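Local coordinates for exonuclease (Laribacter hongkongensis, PDB 3SYY), which digests double-stranded DNA with strict 5'-to-3' polarity as a magnesium-binding alkaline exonuclease, at residues Ala34-Gln37 with Asn38-Glu42; Thr65-Glu68 with Pro69-Arg72; Gln137-Thr140 with Gln141-Cys144; Leu159-Asp162 with Met163-Phe166; Ile195-Leu198 with Lys199-Ala203. All coordinates share one frame; numbering follows the deposited sequence.

Contact 1 (Ala34-Gln37 with Asn38-Glu42)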
loop_
_atom_site.group_PDB
_atom_site.type_symbol
_atom_site.label_atom_id
_atom_site.label_comp_id
_atom_site.label_asym_id
_atom_site.label_seq_id
_atom_site.Cartn_x
_atom_site.Cartn_y
_atom_site.Cartn_z
ATOM N N ALA A 34 7.823 -17.206 -1.632
ATOM C CA ALA A 34 7.376 -16.280 -2.664
ATOM C C ALA A 34 8.490 -15.288 -2.935
ATOM O O ALA A 34 8.695 -14.902 -4.072
ATOM C CB ALA A 34 6.131 -15.547 -2.219
ATOM N N SER A 35 9.214 -14.886 -1.878
ATOM C CA SER A 35 10.282 -13.914 -2.066
ATOM C C SER A 35 11.397 -14.464 -2.976
ATOM O O SER A 35 12.012 -13.706 -3.685
ATOM C CB SER A 35 10.873 -13.448 -0.727
ATOM O OG SER A 35 11.400 -14.583 -0.080
ATOM N N ARG A 36 11.663 -15.757 -2.930
ATOM C CA ARG A 36 12.709 -16.328 -3.818
ATOM C C ARG A 36 12.254 -16.271 -5.274
ATOM O O ARG A 36 12.963 -15.803 -6.165
ATOM C CB ARG A 36 13.040 -17.761 -3.429
ATOM C CG ARG A 36 14.261 -18.383 -4.205
ATOM C CD ARG A 36 14.311 -19.865 -3.910
ATOM N NE ARG A 36 15.561 -20.491 -4.357
ATOM C CZ ARG A 36 15.742 -21.027 -5.576
ATOM N NH1 ARG A 36 16.891 -21.621 -5.886
ATOM N NH2 ARG A 36 14.759 -21.009 -6.469
ATOM N N GLN A 37 11.042 -16.746 -5.518
ATOM C CA GLN A 37 10.480 -16.660 -6.872
ATOM C C GLN A 37 10.286 -15.254 -7.389
ATOM O O GLN A 37 10.525 -14.981 -8.574
ATOM C CB GLN A 37 9.206 -17.531 -6.971
ATOM C CG GLN A 37 9.571 -19.041 -6.677
ATOM C CD GLN A 37 10.978 -19.514 -7.304
ATOM O OE1 GLN A 37 11.195 -19.428 -8.557
ATOM N NE2 GLN A 37 11.925 -20.016 -6.422
ATOM N N ASN A 38 9.860 -14.322 -6.523
ATOM C CA ASN A 38 9.717 -12.920 -6.970
ATOM C C ASN A 38 11.053 -12.282 -7.333
ATOM O O ASN A 38 11.142 -11.539 -8.293
ATOM C CB ASN A 38 9.003 -12.056 -5.892
ATOM C CG ASN A 38 7.560 -12.470 -5.689
ATOM O OD1 ASN A 38 6.934 -13.005 -6.607
ATOM N ND2 ASN A 38 7.029 -12.255 -4.483
ATOM N N TYR A 39 12.102 -12.576 -6.562
ATOM C CA TYR A 39 13.440 -12.061 -6.911
ATOM C C TYR A 39 13.917 -12.699 -8.217
ATOM O O TYR A 39 14.468 -12.036 -9.053
ATOM C CB TYR A 39 14.430 -12.399 -5.775
ATOM C CG TYR A 39 15.784 -11.743 -5.895
ATOM C CD1 TYR A 39 15.912 -10.458 -6.402
ATOM C CD2 TYR A 39 16.937 -12.411 -5.470
ATOM C CE1 TYR A 39 17.174 -9.846 -6.489
ATOM C CE2 TYR A 39 18.175 -11.807 -5.556
ATOM C CZ TYR A 39 18.302 -10.564 -6.049
ATOM O OH TYR A 39 19.546 -9.985 -6.132
ATOM N N MET A 40 13.714 -14.004 -8.349
ATOM C CA MET A 40 14.098 -14.710 -9.597
ATOM C C MET A 40 13.460 -14.009 -10.820
ATOM O O MET A 40 14.148 -13.672 -11.783
ATOM C CB MET A 40 13.701 -16.162 -9.434
ATOM C CG MET A 40 13.506 -16.908 -10.706
ATOM S SD MET A 40 14.962 -17.807 -11.066
ATOM C CE MET A 40 15.097 -18.913 -9.668
ATOM N N ALA A 41 12.153 -13.689 -10.723
ATOM C CA ALA A 41 11.433 -12.994 -11.787
ATOM C C ALA A 41 12.054 -11.627 -12.036
ATOM O O ALA A 41 12.248 -11.202 -13.185
ATOM C CB ALA A 41 9.916 -12.888 -11.437
ATOM N N GLU A 42 12.430 -10.921 -10.962
ATOM C CA GLU A 42 13.049 -9.630 -11.131
ATOM C C GLU A 42 14.358 -9.737 -11.926
ATOM O O GLU A 42 14.651 -8.895 -12.790
ATOM C CB GLU A 42 13.453 -9.038 -9.753
ATOM C CG GLU A 42 12.498 -8.115 -9.077
ATOM C CD GLU A 42 13.049 -7.728 -7.688
ATOM O OE1 GLU A 42 12.521 -8.248 -6.696
ATOM O OE2 GLU A 42 14.033 -6.973 -7.653
#
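The carbonyl oxygen Ala-34 O takes the backbone N-H of Asn-38 at 2.8 Å from O to N, with an N-H...O angle of 161°. The carboxamide of Asn-38 folds back beside the same carbonyl: with CG anti to its own carbonyl carbon (chi1 -67°), Asn-38 CG stands 3.1 Å from Ala-34 O. ND2 is near this oxygen too, but its angle is too poor for a bond, so the backbone N-H does the gripping. Three further bonds of the same i to i+4 kind follow, from the N-H groups of Tyr-39, Met-40 and Ala-41 to the carbonyls of Ser-35, Arg-36 and Gln-37.

This is the opening of helix 34-49, an amphipathic helix whose inner side packs on the long helix 174-205. Arg-36 and Met-40, one turn apart, both belong to that side and run alongside each other. The arginine is extended as far as NE, and its guanidinium forms a salt bridge with Glu-190. Met-40 bends at chi2 and chi3, which carries its methyl back to the arginine, with Met-40 CE 3.8 Å from Arg-36 NH2. A flexible, unbranched thioether suits this place, since it can bend beside the charged group while also touching Phe-187 and Leu-191.

Tyr-39 starts near the preceding turn, its CB 3.5 Å from Ser-35 O, but its ring extends beyond the contact, and its hydroxyl is hydrogen-bonded to Thr-17 N. Ala-41, whose small CB sits 3.6 Å from Gln-37 O, leaves the helix surface slim where Trp-119 of the second subunit packs against it.

Contact 2 (Thr65-Glu68 with Pro69-Arg72)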
loop_
_atom_site.group_PDB
_atom_site.type_symbol
_atom_site.label_atom_id
_atom_site.label_comp_id
_atom_site.label_asym_id
_atom_site.label_seq_id
_atom_site.Cartn_x
_atom_site.Cartn_y
_atom_site.Cartn_z
ATOM N N THR A 65 19.170 7.003 3.306
ATOM C CA THR A 65 20.297 7.057 2.369
ATOM C C THR A 65 21.077 8.334 2.566
ATOM O O THR A 65 22.317 8.310 2.548
ATOM C CB THR A 65 19.825 6.933 0.866
ATOM O OG1 THR A 65 19.150 5.678 0.711
ATOM C CG2 THR A 65 20.990 6.941 -0.086
ATOM N N GLU A 66 20.359 9.434 2.792
ATOM C CA GLU A 66 21.001 10.716 2.986
ATOM C C GLU A 66 21.762 10.820 4.302
ATOM O O GLU A 66 22.701 11.591 4.405
ATOM C CB GLU A 66 19.996 11.855 2.904
ATOM C CG GLU A 66 19.782 12.303 1.457
ATOM C CD GLU A 66 18.813 13.435 1.347
ATOM O OE1 GLU A 66 17.704 13.301 1.910
ATOM O OE2 GLU A 66 19.144 14.447 0.678
ATOM N N LEU A 67 21.323 10.083 5.300
ATOM C CA LEU A 67 22.012 10.052 6.614
ATOM C C LEU A 67 23.244 9.132 6.647
ATOM O O LEU A 67 24.054 9.179 7.602
ATOM C CB LEU A 67 21.065 9.611 7.704
ATOM C CG LEU A 67 21.391 9.945 9.183
ATOM C CD1 LEU A 67 21.354 11.467 9.435
ATOM C CD2 LEU A 67 20.395 9.195 10.056
ATOM N N GLU A 68 23.382 8.249 5.678
ATOM C CA GLU A 68 24.431 7.230 5.848
ATOM C C GLU A 68 25.885 7.846 5.948
ATOM O O GLU A 68 26.709 7.347 6.711
ATOM C CB GLU A 68 24.268 6.121 4.793
ATOM C CG GLU A 68 25.462 5.219 4.472
ATOM C CD GLU A 68 25.207 4.478 3.132
ATOM O OE1 GLU A 68 24.054 3.937 2.957
ATOM O OE2 GLU A 68 26.137 4.505 2.265
ATOM N N PRO A 69 26.172 8.931 5.226
ATOM C CA PRO A 69 27.505 9.489 5.489
ATOM C C PRO A 69 27.700 10.118 6.876
ATOM O O PRO A 69 28.843 10.270 7.281
ATOM C CB PRO A 69 27.652 10.566 4.451
ATOM C CG PRO A 69 26.253 10.836 3.937
ATOM C CD PRO A 69 25.500 9.586 4.089
ATOM N N HIS A 70 26.609 10.472 7.560
ATOM C CA HIS A 70 26.694 10.991 8.931
ATOM C C HIS A 70 27.070 9.795 9.744
ATOM O O HIS A 70 27.956 9.885 10.611
ATOM C CB HIS A 70 25.355 11.533 9.457
ATOM C CG HIS A 70 24.860 12.802 8.814
ATOM N ND1 HIS A 70 24.737 12.984 7.445
ATOM C CD2 HIS A 70 24.329 13.914 9.382
ATOM C CE1 HIS A 70 24.209 14.172 7.205
ATOM N NE2 HIS A 70 23.933 14.745 8.364
ATOM N N ALA A 71 26.358 8.682 9.540
ATOM C CA ALA A 71 26.631 7.453 10.266
ATOM C C ALA A 71 28.074 6.980 10.051
ATOM O O ALA A 71 28.737 6.541 11.014
ATOM C CB ALA A 71 25.640 6.307 9.846
ATOM N N ARG A 72 28.525 7.031 8.806
ATOM C CA ARG A 72 29.905 6.645 8.456
ATOM C C ARG A 72 30.875 7.521 9.289
ATOM O O ARG A 72 31.817 6.990 9.886
ATOM C CB ARG A 72 30.219 6.803 6.950
ATOM C CG ARG A 72 31.597 6.160 6.535
ATOM C CD ARG A 72 31.838 6.164 4.963
ATOM N NE ARG A 72 30.935 5.187 4.311
ATOM C CZ ARG A 72 29.779 5.476 3.694
ATOM N NH1 ARG A 72 29.346 6.737 3.580
ATOM N NH2 ARG A 72 29.039 4.500 3.183
#
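Glu-68 and Arg-72, one turn apart on helix 59-79, are joined by a salt bridge beside the magnesium site of this PDDEXK-type nuclease. Arg-72 NH2 donates to Glu-68 OE2 over 3.0 Å at 156°, from the anti side and somewhat out of the carboxylate plane. The oxygen lies at the edge of the guanidinium, near its plane, yet the two flat groups are turned 76° apart. Glu-68 is extended beyond CG, whereas Arg-72 bends at chi3 to meet it. The same NH2 is also hydrogen-bonded to the carbonyl of Asp-102, a magnesium ligand; the arginine thus ties the glutamate, whose side chain is about 4 Å from a bound magnesium ion, to the metal-bearing loop.

The backbone is kinked. Pro-69 has no N-H to give, and its CD stands 3.8 Å from Thr-65 O. His-70 N also lacks a bond to the turn before, and meets Leu-67 O (2.9 Å) in an i to i+3 bond from above the carbonyl plane. The i to i+4 pattern resumes with Ala-71 N to the same Leu-67 O (3.1 Å) and continues with Arg-72 N to Glu-68 O (2.8 Å).

Apolar packing faces the sheet. The small Ala-71 lets the helix approach Ile-113 and Tyr-155, and Leu-67 joins it on Tyr-155. Leu-67 and His-70 cross at about a right angle in a CH-pi contact: Leu-67 CD1 sits over one face, 4.0 Å from the centroid of the His-70 ring and 20° off its normal.

Contact 3 (Gln137-Thr140 with Gln141-Cys144)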
loop_
_atom_site.group_PDB
_atom_site.type_symbol
_atom_site.label_atom_id
_atom_site.label_comp_id
_atom_site.label_asym_id
_atom_site.label_seq_id
_atom_site.Cartn_x
_atom_site.Cartn_y
_atom_site.Cartn_z
ATOM N N GLN A 137 23.360 -10.784 4.587
ATOM C CA GLN A 137 23.959 -9.737 3.776
ATOM C C GLN A 137 25.458 -9.587 4.109
ATOM O O GLN A 137 26.313 -9.535 3.240
ATOM C CB GLN A 137 23.244 -8.424 4.059
ATOM C CG GLN A 137 23.856 -7.276 3.299
ATOM C CD GLN A 137 23.210 -5.950 3.635
ATOM O OE1 GLN A 137 22.499 -5.815 4.637
ATOM N NE2 GLN A 137 23.411 -4.976 2.770
ATOM N N MET A 138 25.756 -9.510 5.404
ATOM C CA MET A 138 27.127 -9.270 5.813
ATOM C C MET A 138 28.026 -10.488 5.599
ATOM O O MET A 138 29.183 -10.320 5.251
ATOM C CB MET A 138 27.152 -8.827 7.269
ATOM C CG MET A 138 26.692 -7.319 7.410
ATOM S SD MET A 138 26.679 -6.815 9.151
ATOM C CE MET A 138 25.460 -7.789 9.921
ATOM N N GLN A 139 27.501 -11.684 5.803
ATOM C CA GLN A 139 28.325 -12.889 5.516
ATOM C C GLN A 139 28.633 -12.929 4.035
ATOM O O GLN A 139 29.747 -13.286 3.641
ATOM C CB GLN A 139 27.648 -14.172 5.987
ATOM C CG GLN A 139 27.548 -14.287 7.535
ATOM C CD GLN A 139 28.962 -14.375 8.218
ATOM O OE1 GLN A 139 29.991 -14.564 7.536
ATOM N NE2 GLN A 139 28.993 -14.188 9.542
ATOM N N THR A 140 27.661 -12.529 3.194
ATOM C CA THR A 140 27.883 -12.455 1.752
ATOM C C THR A 140 28.883 -11.408 1.371
ATOM O O THR A 140 29.686 -11.608 0.446
ATOM C CB THR A 140 26.563 -12.116 0.997
ATOM O OG1 THR A 140 25.589 -13.129 1.284
ATOM C CG2 THR A 140 26.804 -12.001 -0.515
ATOM N N GLN A 141 28.850 -10.266 2.048
ATOM C CA GLN A 141 29.846 -9.227 1.777
ATOM C C GLN A 141 31.270 -9.765 2.104
ATOM O O GLN A 141 32.217 -9.535 1.336
ATOM C CB GLN A 141 29.564 -7.989 2.640
ATOM C CG GLN A 141 28.475 -7.092 2.139
ATOM C CD GLN A 141 27.944 -6.161 3.257
ATOM O OE1 GLN A 141 27.062 -5.328 3.023
ATOM N NE2 GLN A 141 28.504 -6.294 4.442
ATOM N N MET A 142 31.369 -10.511 3.200
ATOM C CA MET A 142 32.625 -11.202 3.591
ATOM C C MET A 142 33.050 -12.272 2.554
ATOM O O MET A 142 34.221 -12.325 2.145
ATOM C CB MET A 142 32.493 -11.773 4.996
ATOM C CG MET A 142 32.628 -10.637 6.017
ATOM S SD MET A 142 32.624 -11.153 7.736
ATOM C CE MET A 142 30.906 -11.176 8.212
ATOM N N ALA A 143 32.068 -13.045 2.087
ATOM C CA ALA A 143 32.258 -14.003 0.972
ATOM C C ALA A 143 32.845 -13.357 -0.249
ATOM O O ALA A 143 33.845 -13.867 -0.814
ATOM C CB ALA A 143 30.976 -14.685 0.627
ATOM N N CYS A 144 32.266 -12.235 -0.668
ATOM C CA CYS A 144 32.746 -11.556 -1.862
ATOM C C CYS A 144 34.105 -10.880 -1.746
ATOM O O CYS A 144 34.848 -10.796 -2.740
ATOM C CB CYS A 144 31.743 -10.554 -2.381
ATOM S SG CYS A 144 30.214 -11.346 -2.991
#
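Four regular i to i+4 bonds join Gln-137 to Thr-140 with Gln-141 to Cys-144, the shortest being Ala-143 N to Gln-139 O at 2.8 Å, and no turn of helix 132-145 is distorted here. Every side chain is buried, a setting in which polar groups generally need partners within the protein.

Gln-139 solves this with both ends of its amide: OE1 accepts from Asp-173 N and NE2 donates to the carbonyl of Glu-171, which fixes its rotation. The chain curls to get there, bent at chi2 (-64°). Across the turn the methyl of Met-142 lies against this amide, Met-142 CE being 3.6 Å from Gln-139 OE1, and it also nestles 3.5 Å from Met-138 O. The slender, unbranched thioether lets the methyl lie against both amide and carbonyl.

Thr-140 turns OG1 back along its own helix to the carbonyl of Lys-136, a common way for a buried helical hydroxyl to be satisfied. Its CG2, anti to the backbone N, points forward and stands 4.3 Å from Cys-144 SG. Ala-143 CB, close at 3.3 Å to Thr-140 O, keeps the flank near helix 174-205 narrow enough for Ile-177 to pack.

The side chains of Gln-137 and Gln-141 pass each other at a slant, their amide planes 52° apart; Gln-141 CG rests 3.4 Å from Gln-137 O. Gln-137 OE1 is hydrogen-bonded to Lys-114 NZ, and its side chain is about 4 Å from a magnesium ion. That of Gln-141 is about 3 Å from the side chain of Glu-112, a magnesium ligand. The helix thus backs strand 109-114, whose Glu-112, Ile-113 and Lys-114 match the E-x-K part of the PDDEXK nuclease motif.

Contact 4 (Leu159-Asp162 with Met163-Phe166)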
loop_
_atom_site.group_PDB
_atom_site.type_symbol
_atom_site.label_atom_id
_atom_site.label_comp_id
_atom_site.label_asym_id
_atom_site.label_seq_id
_atom_site.Cartn_x
_atom_site.Cartn_y
_atom_site.Cartn_z
ATOM N N LEU A 159 17.446 10.828 17.986
ATOM C CA LEU A 159 17.390 10.363 19.358
ATOM C C LEU A 159 18.358 11.169 20.240
ATOM O O LEU A 159 19.197 11.856 19.713
ATOM C CB LEU A 159 17.755 8.882 19.391
ATOM C CG LEU A 159 16.600 7.987 18.904
ATOM C CD1 LEU A 159 17.058 6.609 18.720
ATOM C CD2 LEU A 159 15.455 7.979 19.935
ATOM N N PRO A 160 18.246 11.059 21.583
ATOM C CA PRO A 160 19.277 11.664 22.465
ATOM C C PRO A 160 20.660 11.102 22.100
ATOM O O PRO A 160 20.746 9.975 21.601
ATOM C CB PRO A 160 18.895 11.112 23.841
ATOM C CG PRO A 160 17.391 10.970 23.753
ATOM C CD PRO A 160 17.242 10.334 22.365
ATOM N N ASP A 161 21.719 11.864 22.398
ATOM C CA ASP A 161 23.072 11.486 22.016
ATOM C C ASP A 161 23.441 10.060 22.403
ATOM O O ASP A 161 24.017 9.342 21.579
ATOM C CB ASP A 161 24.149 12.471 22.530
ATOM C CG ASP A 161 25.565 12.040 22.081
ATOM O OD1 ASP A 161 25.891 12.144 20.860
ATOM O OD2 ASP A 161 26.323 11.533 22.938
ATOM N N ASP A 162 23.080 9.631 23.618
ATOM C CA ASP A 162 23.551 8.339 24.078
ATOM C C ASP A 162 22.719 7.180 23.483
ATOM O O ASP A 162 22.904 6.061 23.890
ATOM C CB ASP A 162 23.576 8.257 25.629
ATOM C CG ASP A 162 22.193 8.493 26.260
ATOM O OD1 ASP A 162 22.113 8.562 27.527
ATOM O OD2 ASP A 162 21.167 8.616 25.506
ATOM N N MET A 163 21.787 7.477 22.567
ATOM C CA MET A 163 21.023 6.416 21.856
ATOM C C MET A 163 21.159 6.466 20.334
ATOM O O MET A 163 20.566 5.646 19.655
ATOM C CB MET A 163 19.523 6.533 22.176
ATOM C CG MET A 163 19.177 6.248 23.591
ATOM S SD MET A 163 17.355 6.355 23.814
ATOM C CE MET A 163 17.232 6.228 25.599
ATOM N N GLN A 164 21.929 7.410 19.801
ATOM C CA GLN A 164 21.982 7.635 18.365
ATOM C C GLN A 164 22.776 6.540 17.641
ATOM O O GLN A 164 22.473 6.226 16.467
ATOM C CB GLN A 164 22.593 8.975 18.061
ATOM C CG GLN A 164 21.708 10.162 18.488
ATOM C CD GLN A 164 22.375 11.514 18.311
ATOM O OE1 GLN A 164 21.715 12.571 18.438
ATOM N NE2 GLN A 164 23.666 11.515 18.066
ATOM N N TYR A 165 23.782 5.975 18.334
ATOM C CA TYR A 165 24.801 5.147 17.674
ATOM C C TYR A 165 24.891 3.761 18.238
ATOM O O TYR A 165 24.976 3.598 19.463
ATOM C CB TYR A 165 26.159 5.847 17.746
ATOM C CG TYR A 165 27.291 5.007 17.219
ATOM C CD1 TYR A 165 27.574 4.957 15.854
ATOM C CD2 TYR A 165 28.102 4.294 18.103
ATOM C CE1 TYR A 165 28.659 4.190 15.371
ATOM C CE2 TYR A 165 29.173 3.552 17.662
ATOM C CZ TYR A 165 29.464 3.504 16.311
ATOM O OH TYR A 165 30.539 2.727 15.946
ATOM N N PHE A 166 24.791 2.745 17.355
ATOM C CA PHE A 166 24.892 1.355 17.774
ATOM C C PHE A 166 25.828 0.647 16.819
ATOM O O PHE A 166 25.765 0.860 15.590
ATOM C CB PHE A 166 23.517 0.644 17.752
ATOM C CG PHE A 166 23.612 -0.854 17.922
ATOM C CD1 PHE A 166 23.572 -1.409 19.173
ATOM C CD2 PHE A 166 23.798 -1.693 16.815
ATOM C CE1 PHE A 166 23.677 -2.760 19.353
ATOM C CE2 PHE A 166 23.906 -3.046 16.967
ATOM C CZ PHE A 166 23.818 -3.596 18.234
HETATM O O HOH W 1 24.815 6.771 21.035
#
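The side chains of Asp-161 and Gln-164 cross at about a right angle, carboxylate and amide planes 74° apart. Asp-161 CA stands over one face of that amide, 3.8 Å from Gln-164 CD, and Leu-159 O lies beside it, 3.5 Å from the same CD. An extended glutamine is long enough to reach back along the turn to Leu-159 and Asp-161.

The turn itself is a type I beta turn closed by Met-163 N to Pro-160 O at 2.9 Å, with Asp-161 and Asp-162 at its corners. Proline suits the position before them, as its fixed phi limits the chain entering the turn. A weak bond of 3.4 Å from Gln-164 N to Asp-161 O adds a second, looser turn. One water bridges onward, donating to Asp-161 O at 2.7 Å and accepting from Tyr-165 N at 3.0 Å. Leu-159 and Met-163 meet through their CB atoms, 4.0 Å apart, and Met-163 extends to Leu-198 of the third subunit.

Beyond the turn the chain becomes strand 165-171, whose backbone pairs antiparallel with strand 149-155. Tyr-165 packs on helix 59-79, while Leu-159 and Phe-166 both lie against helix 118-127.

Contact 5 (Ile195-Leu198 with Lys199-Ala203)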
loop_
_atom_site.group_PDB
_atom_site.type_symbol
_atom_site.label_atom_id
_atom_site.label_comp_id
_atom_site.label_asym_id
_atom_site.label_seq_id
_atom_site.Cartn_x
_atom_site.Cartn_y
_atom_site.Cartn_z
ATOM N N ILE A 195 16.282 -18.279 -18.531
ATOM C CA ILE A 195 16.576 -17.356 -19.591
ATOM C C ILE A 195 16.903 -18.116 -20.905
ATOM O O ILE A 195 16.408 -17.758 -21.957
ATOM C CB ILE A 195 17.717 -16.480 -19.197
ATOM C CG1 ILE A 195 17.203 -15.470 -18.123
ATOM C CG2 ILE A 195 18.220 -15.680 -20.408
ATOM C CD1 ILE A 195 18.298 -14.786 -17.410
ATOM N N GLU A 196 17.713 -19.163 -20.782
ATOM C CA GLU A 196 18.052 -20.005 -21.948
ATOM C C GLU A 196 16.807 -20.644 -22.543
ATOM O O GLU A 196 16.613 -20.613 -23.751
ATOM C CB GLU A 196 18.982 -21.105 -21.488
ATOM C CG GLU A 196 19.299 -22.078 -22.563
ATOM C CD GLU A 196 20.621 -21.746 -23.137
ATOM O OE1 GLU A 196 20.741 -20.605 -23.674
ATOM O OE2 GLU A 196 21.536 -22.606 -23.003
ATOM N N TYR A 197 15.975 -21.212 -21.665
ATOM C CA TYR A 197 14.717 -21.832 -22.030
ATOM C C TYR A 197 13.758 -20.918 -22.729
ATOM O O TYR A 197 13.217 -21.280 -23.802
ATOM C CB TYR A 197 14.087 -22.409 -20.795
ATOM C CG TYR A 197 13.036 -23.465 -20.955
ATOM C CD1 TYR A 197 13.330 -24.720 -21.562
ATOM C CD2 TYR A 197 11.763 -23.275 -20.407
ATOM C CE1 TYR A 197 12.366 -25.718 -21.615
ATOM C CE2 TYR A 197 10.779 -24.249 -20.504
ATOM C CZ TYR A 197 11.092 -25.470 -21.108
ATOM O OH TYR A 197 10.146 -26.448 -21.109
ATOM N N LEU A 198 13.516 -19.737 -22.147
ATOM C CA LEU A 198 12.653 -18.751 -22.783
ATOM C C LEU A 198 13.178 -18.353 -24.159
ATOM O O LEU A 198 12.405 -18.217 -25.143
ATOM C CB LEU A 198 12.558 -17.486 -21.943
ATOM C CG LEU A 198 11.522 -17.363 -20.818
ATOM C CD1 LEU A 198 10.502 -18.496 -20.652
ATOM C CD2 LEU A 198 12.158 -16.878 -19.461
ATOM N N LYS A 199 14.476 -18.126 -24.222
ATOM C CA LYS A 199 15.096 -17.676 -25.469
ATOM C C LYS A 199 14.992 -18.737 -26.609
ATOM O O LYS A 199 14.691 -18.382 -27.775
ATOM C CB LYS A 199 16.558 -17.252 -25.226
ATOM C CG LYS A 199 16.734 -15.784 -24.755
ATOM C CD LYS A 199 18.217 -15.520 -24.551
ATOM C CE LYS A 199 18.452 -14.134 -24.070
ATOM N NZ LYS A 199 19.841 -14.074 -23.481
ATOM N N ARG A 200 15.280 -19.992 -26.263
ATOM C CA ARG A 200 15.217 -21.125 -27.216
ATOM C C ARG A 200 13.806 -21.302 -27.747
ATOM O O ARG A 200 13.606 -21.408 -28.969
ATOM C CB ARG A 200 15.724 -22.394 -26.551
ATOM C CG ARG A 200 17.252 -22.437 -26.512
ATOM C CD ARG A 200 17.739 -23.739 -25.988
ATOM N NE ARG A 200 19.199 -23.825 -25.990
ATOM C CZ ARG A 200 19.944 -24.182 -27.038
ATOM N NH1 ARG A 200 19.396 -24.470 -28.217
ATOM N NH2 ARG A 200 21.256 -24.248 -26.899
ATOM N N LYS A 201 12.820 -21.220 -26.846
ATOM C CA LYS A 201 11.414 -21.254 -27.252
ATOM C C LYS A 201 11.032 -20.145 -28.169
ATOM O O LYS A 201 10.391 -20.424 -29.182
ATOM C CB LYS A 201 10.468 -21.237 -26.055
ATOM C CG LYS A 201 10.385 -22.547 -25.385
ATOM C CD LYS A 201 9.464 -22.460 -24.170
ATOM C CE LYS A 201 8.977 -23.852 -23.833
ATOM N NZ LYS A 201 8.146 -23.887 -22.577
ATOM N N ALA A 202 11.392 -18.895 -27.831
ATOM C CA ALA A 202 11.050 -17.766 -28.678
ATOM C C ALA A 202 11.742 -17.869 -30.047
ATOM O O ALA A 202 11.129 -17.551 -31.084
ATOM C CB ALA A 202 11.371 -16.436 -28.002
ATOM N N ALA A 203 13.008 -18.296 -30.032
ATOM C CA ALA A 203 13.808 -18.402 -31.259
ATOM C C ALA A 203 13.223 -19.483 -32.216
ATOM O O ALA A 203 13.058 -19.249 -33.429
ATOM C CB ALA A 203 15.290 -18.661 -30.919
#
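Ile-195 is buried on the packed side of helix 174-205, with the exposed Lys-199 laid alongside it at the border, Ile-195 CG2 being 4.0 Å from Lys-199 CE. Next to them Leu-198 is buried, covered by Ile-44 of helix 34-49 and by Met-163 of the second subunit. Ala-202, one turn on, has CB only 3.5 Å from Leu-198 O, and this small residue lets Asp-162 of the second subunit come close. Backbone bonds hold the turn, among them Ala-202 N to Leu-198 O at 3.0 Å.

The solvent side is slacker, though crystal packing may influence Tyr-197 and Arg-200, which both touch a crystal neighbour. Glu-196 and Arg-200 run alongside each other, with Glu-196 OE2 lying off the guanidinium edge, near its plane, and the two flat groups 80° apart. Their salt bridge is long, 4.0 Å from Glu-196 OE2 to Arg-200 NE, although Glu-196 bends at chi2 toward its partner. Beside them Tyr-197 is crossed obliquely by the extended Lys-201. Lys-201 CD passes over the outer part of one ring face, and Lys-201 NZ comes 3.4 Å from Tyr-197 CE2 at an oblique angle.

Long, charged chains suit an exposed helix flank because they can stay hydrated while their methylenes cover the turn. With the ion pair so stretched, the side-chain electrostatics are probably modest, and the backbone bonds and the apolar seam are likely to matter more for cohesion.

How the contacts relate
Contact 3 is the core of the set, wholly buried and rich in amides. Contact 2 is also near the magnesium ions but half exposed, and instead uses an ion pair and a proline kink. Their centres are 21 Å apart, and both helices touch strand 109-114. Contacts 1 and 5 lie on helices 34-49 and 174-205, which pack together; the nearest atoms of the two contacts are about 7 Å apart, and each mixes an apolar inner side with charged ends. Contact 4 alone is a turn, using a water where the helices repeat i to i+4 bonds. Within one chain contacts 4 and 5 are 54 Å apart between centres, yet Met-163 meets Leu-198 between subunits.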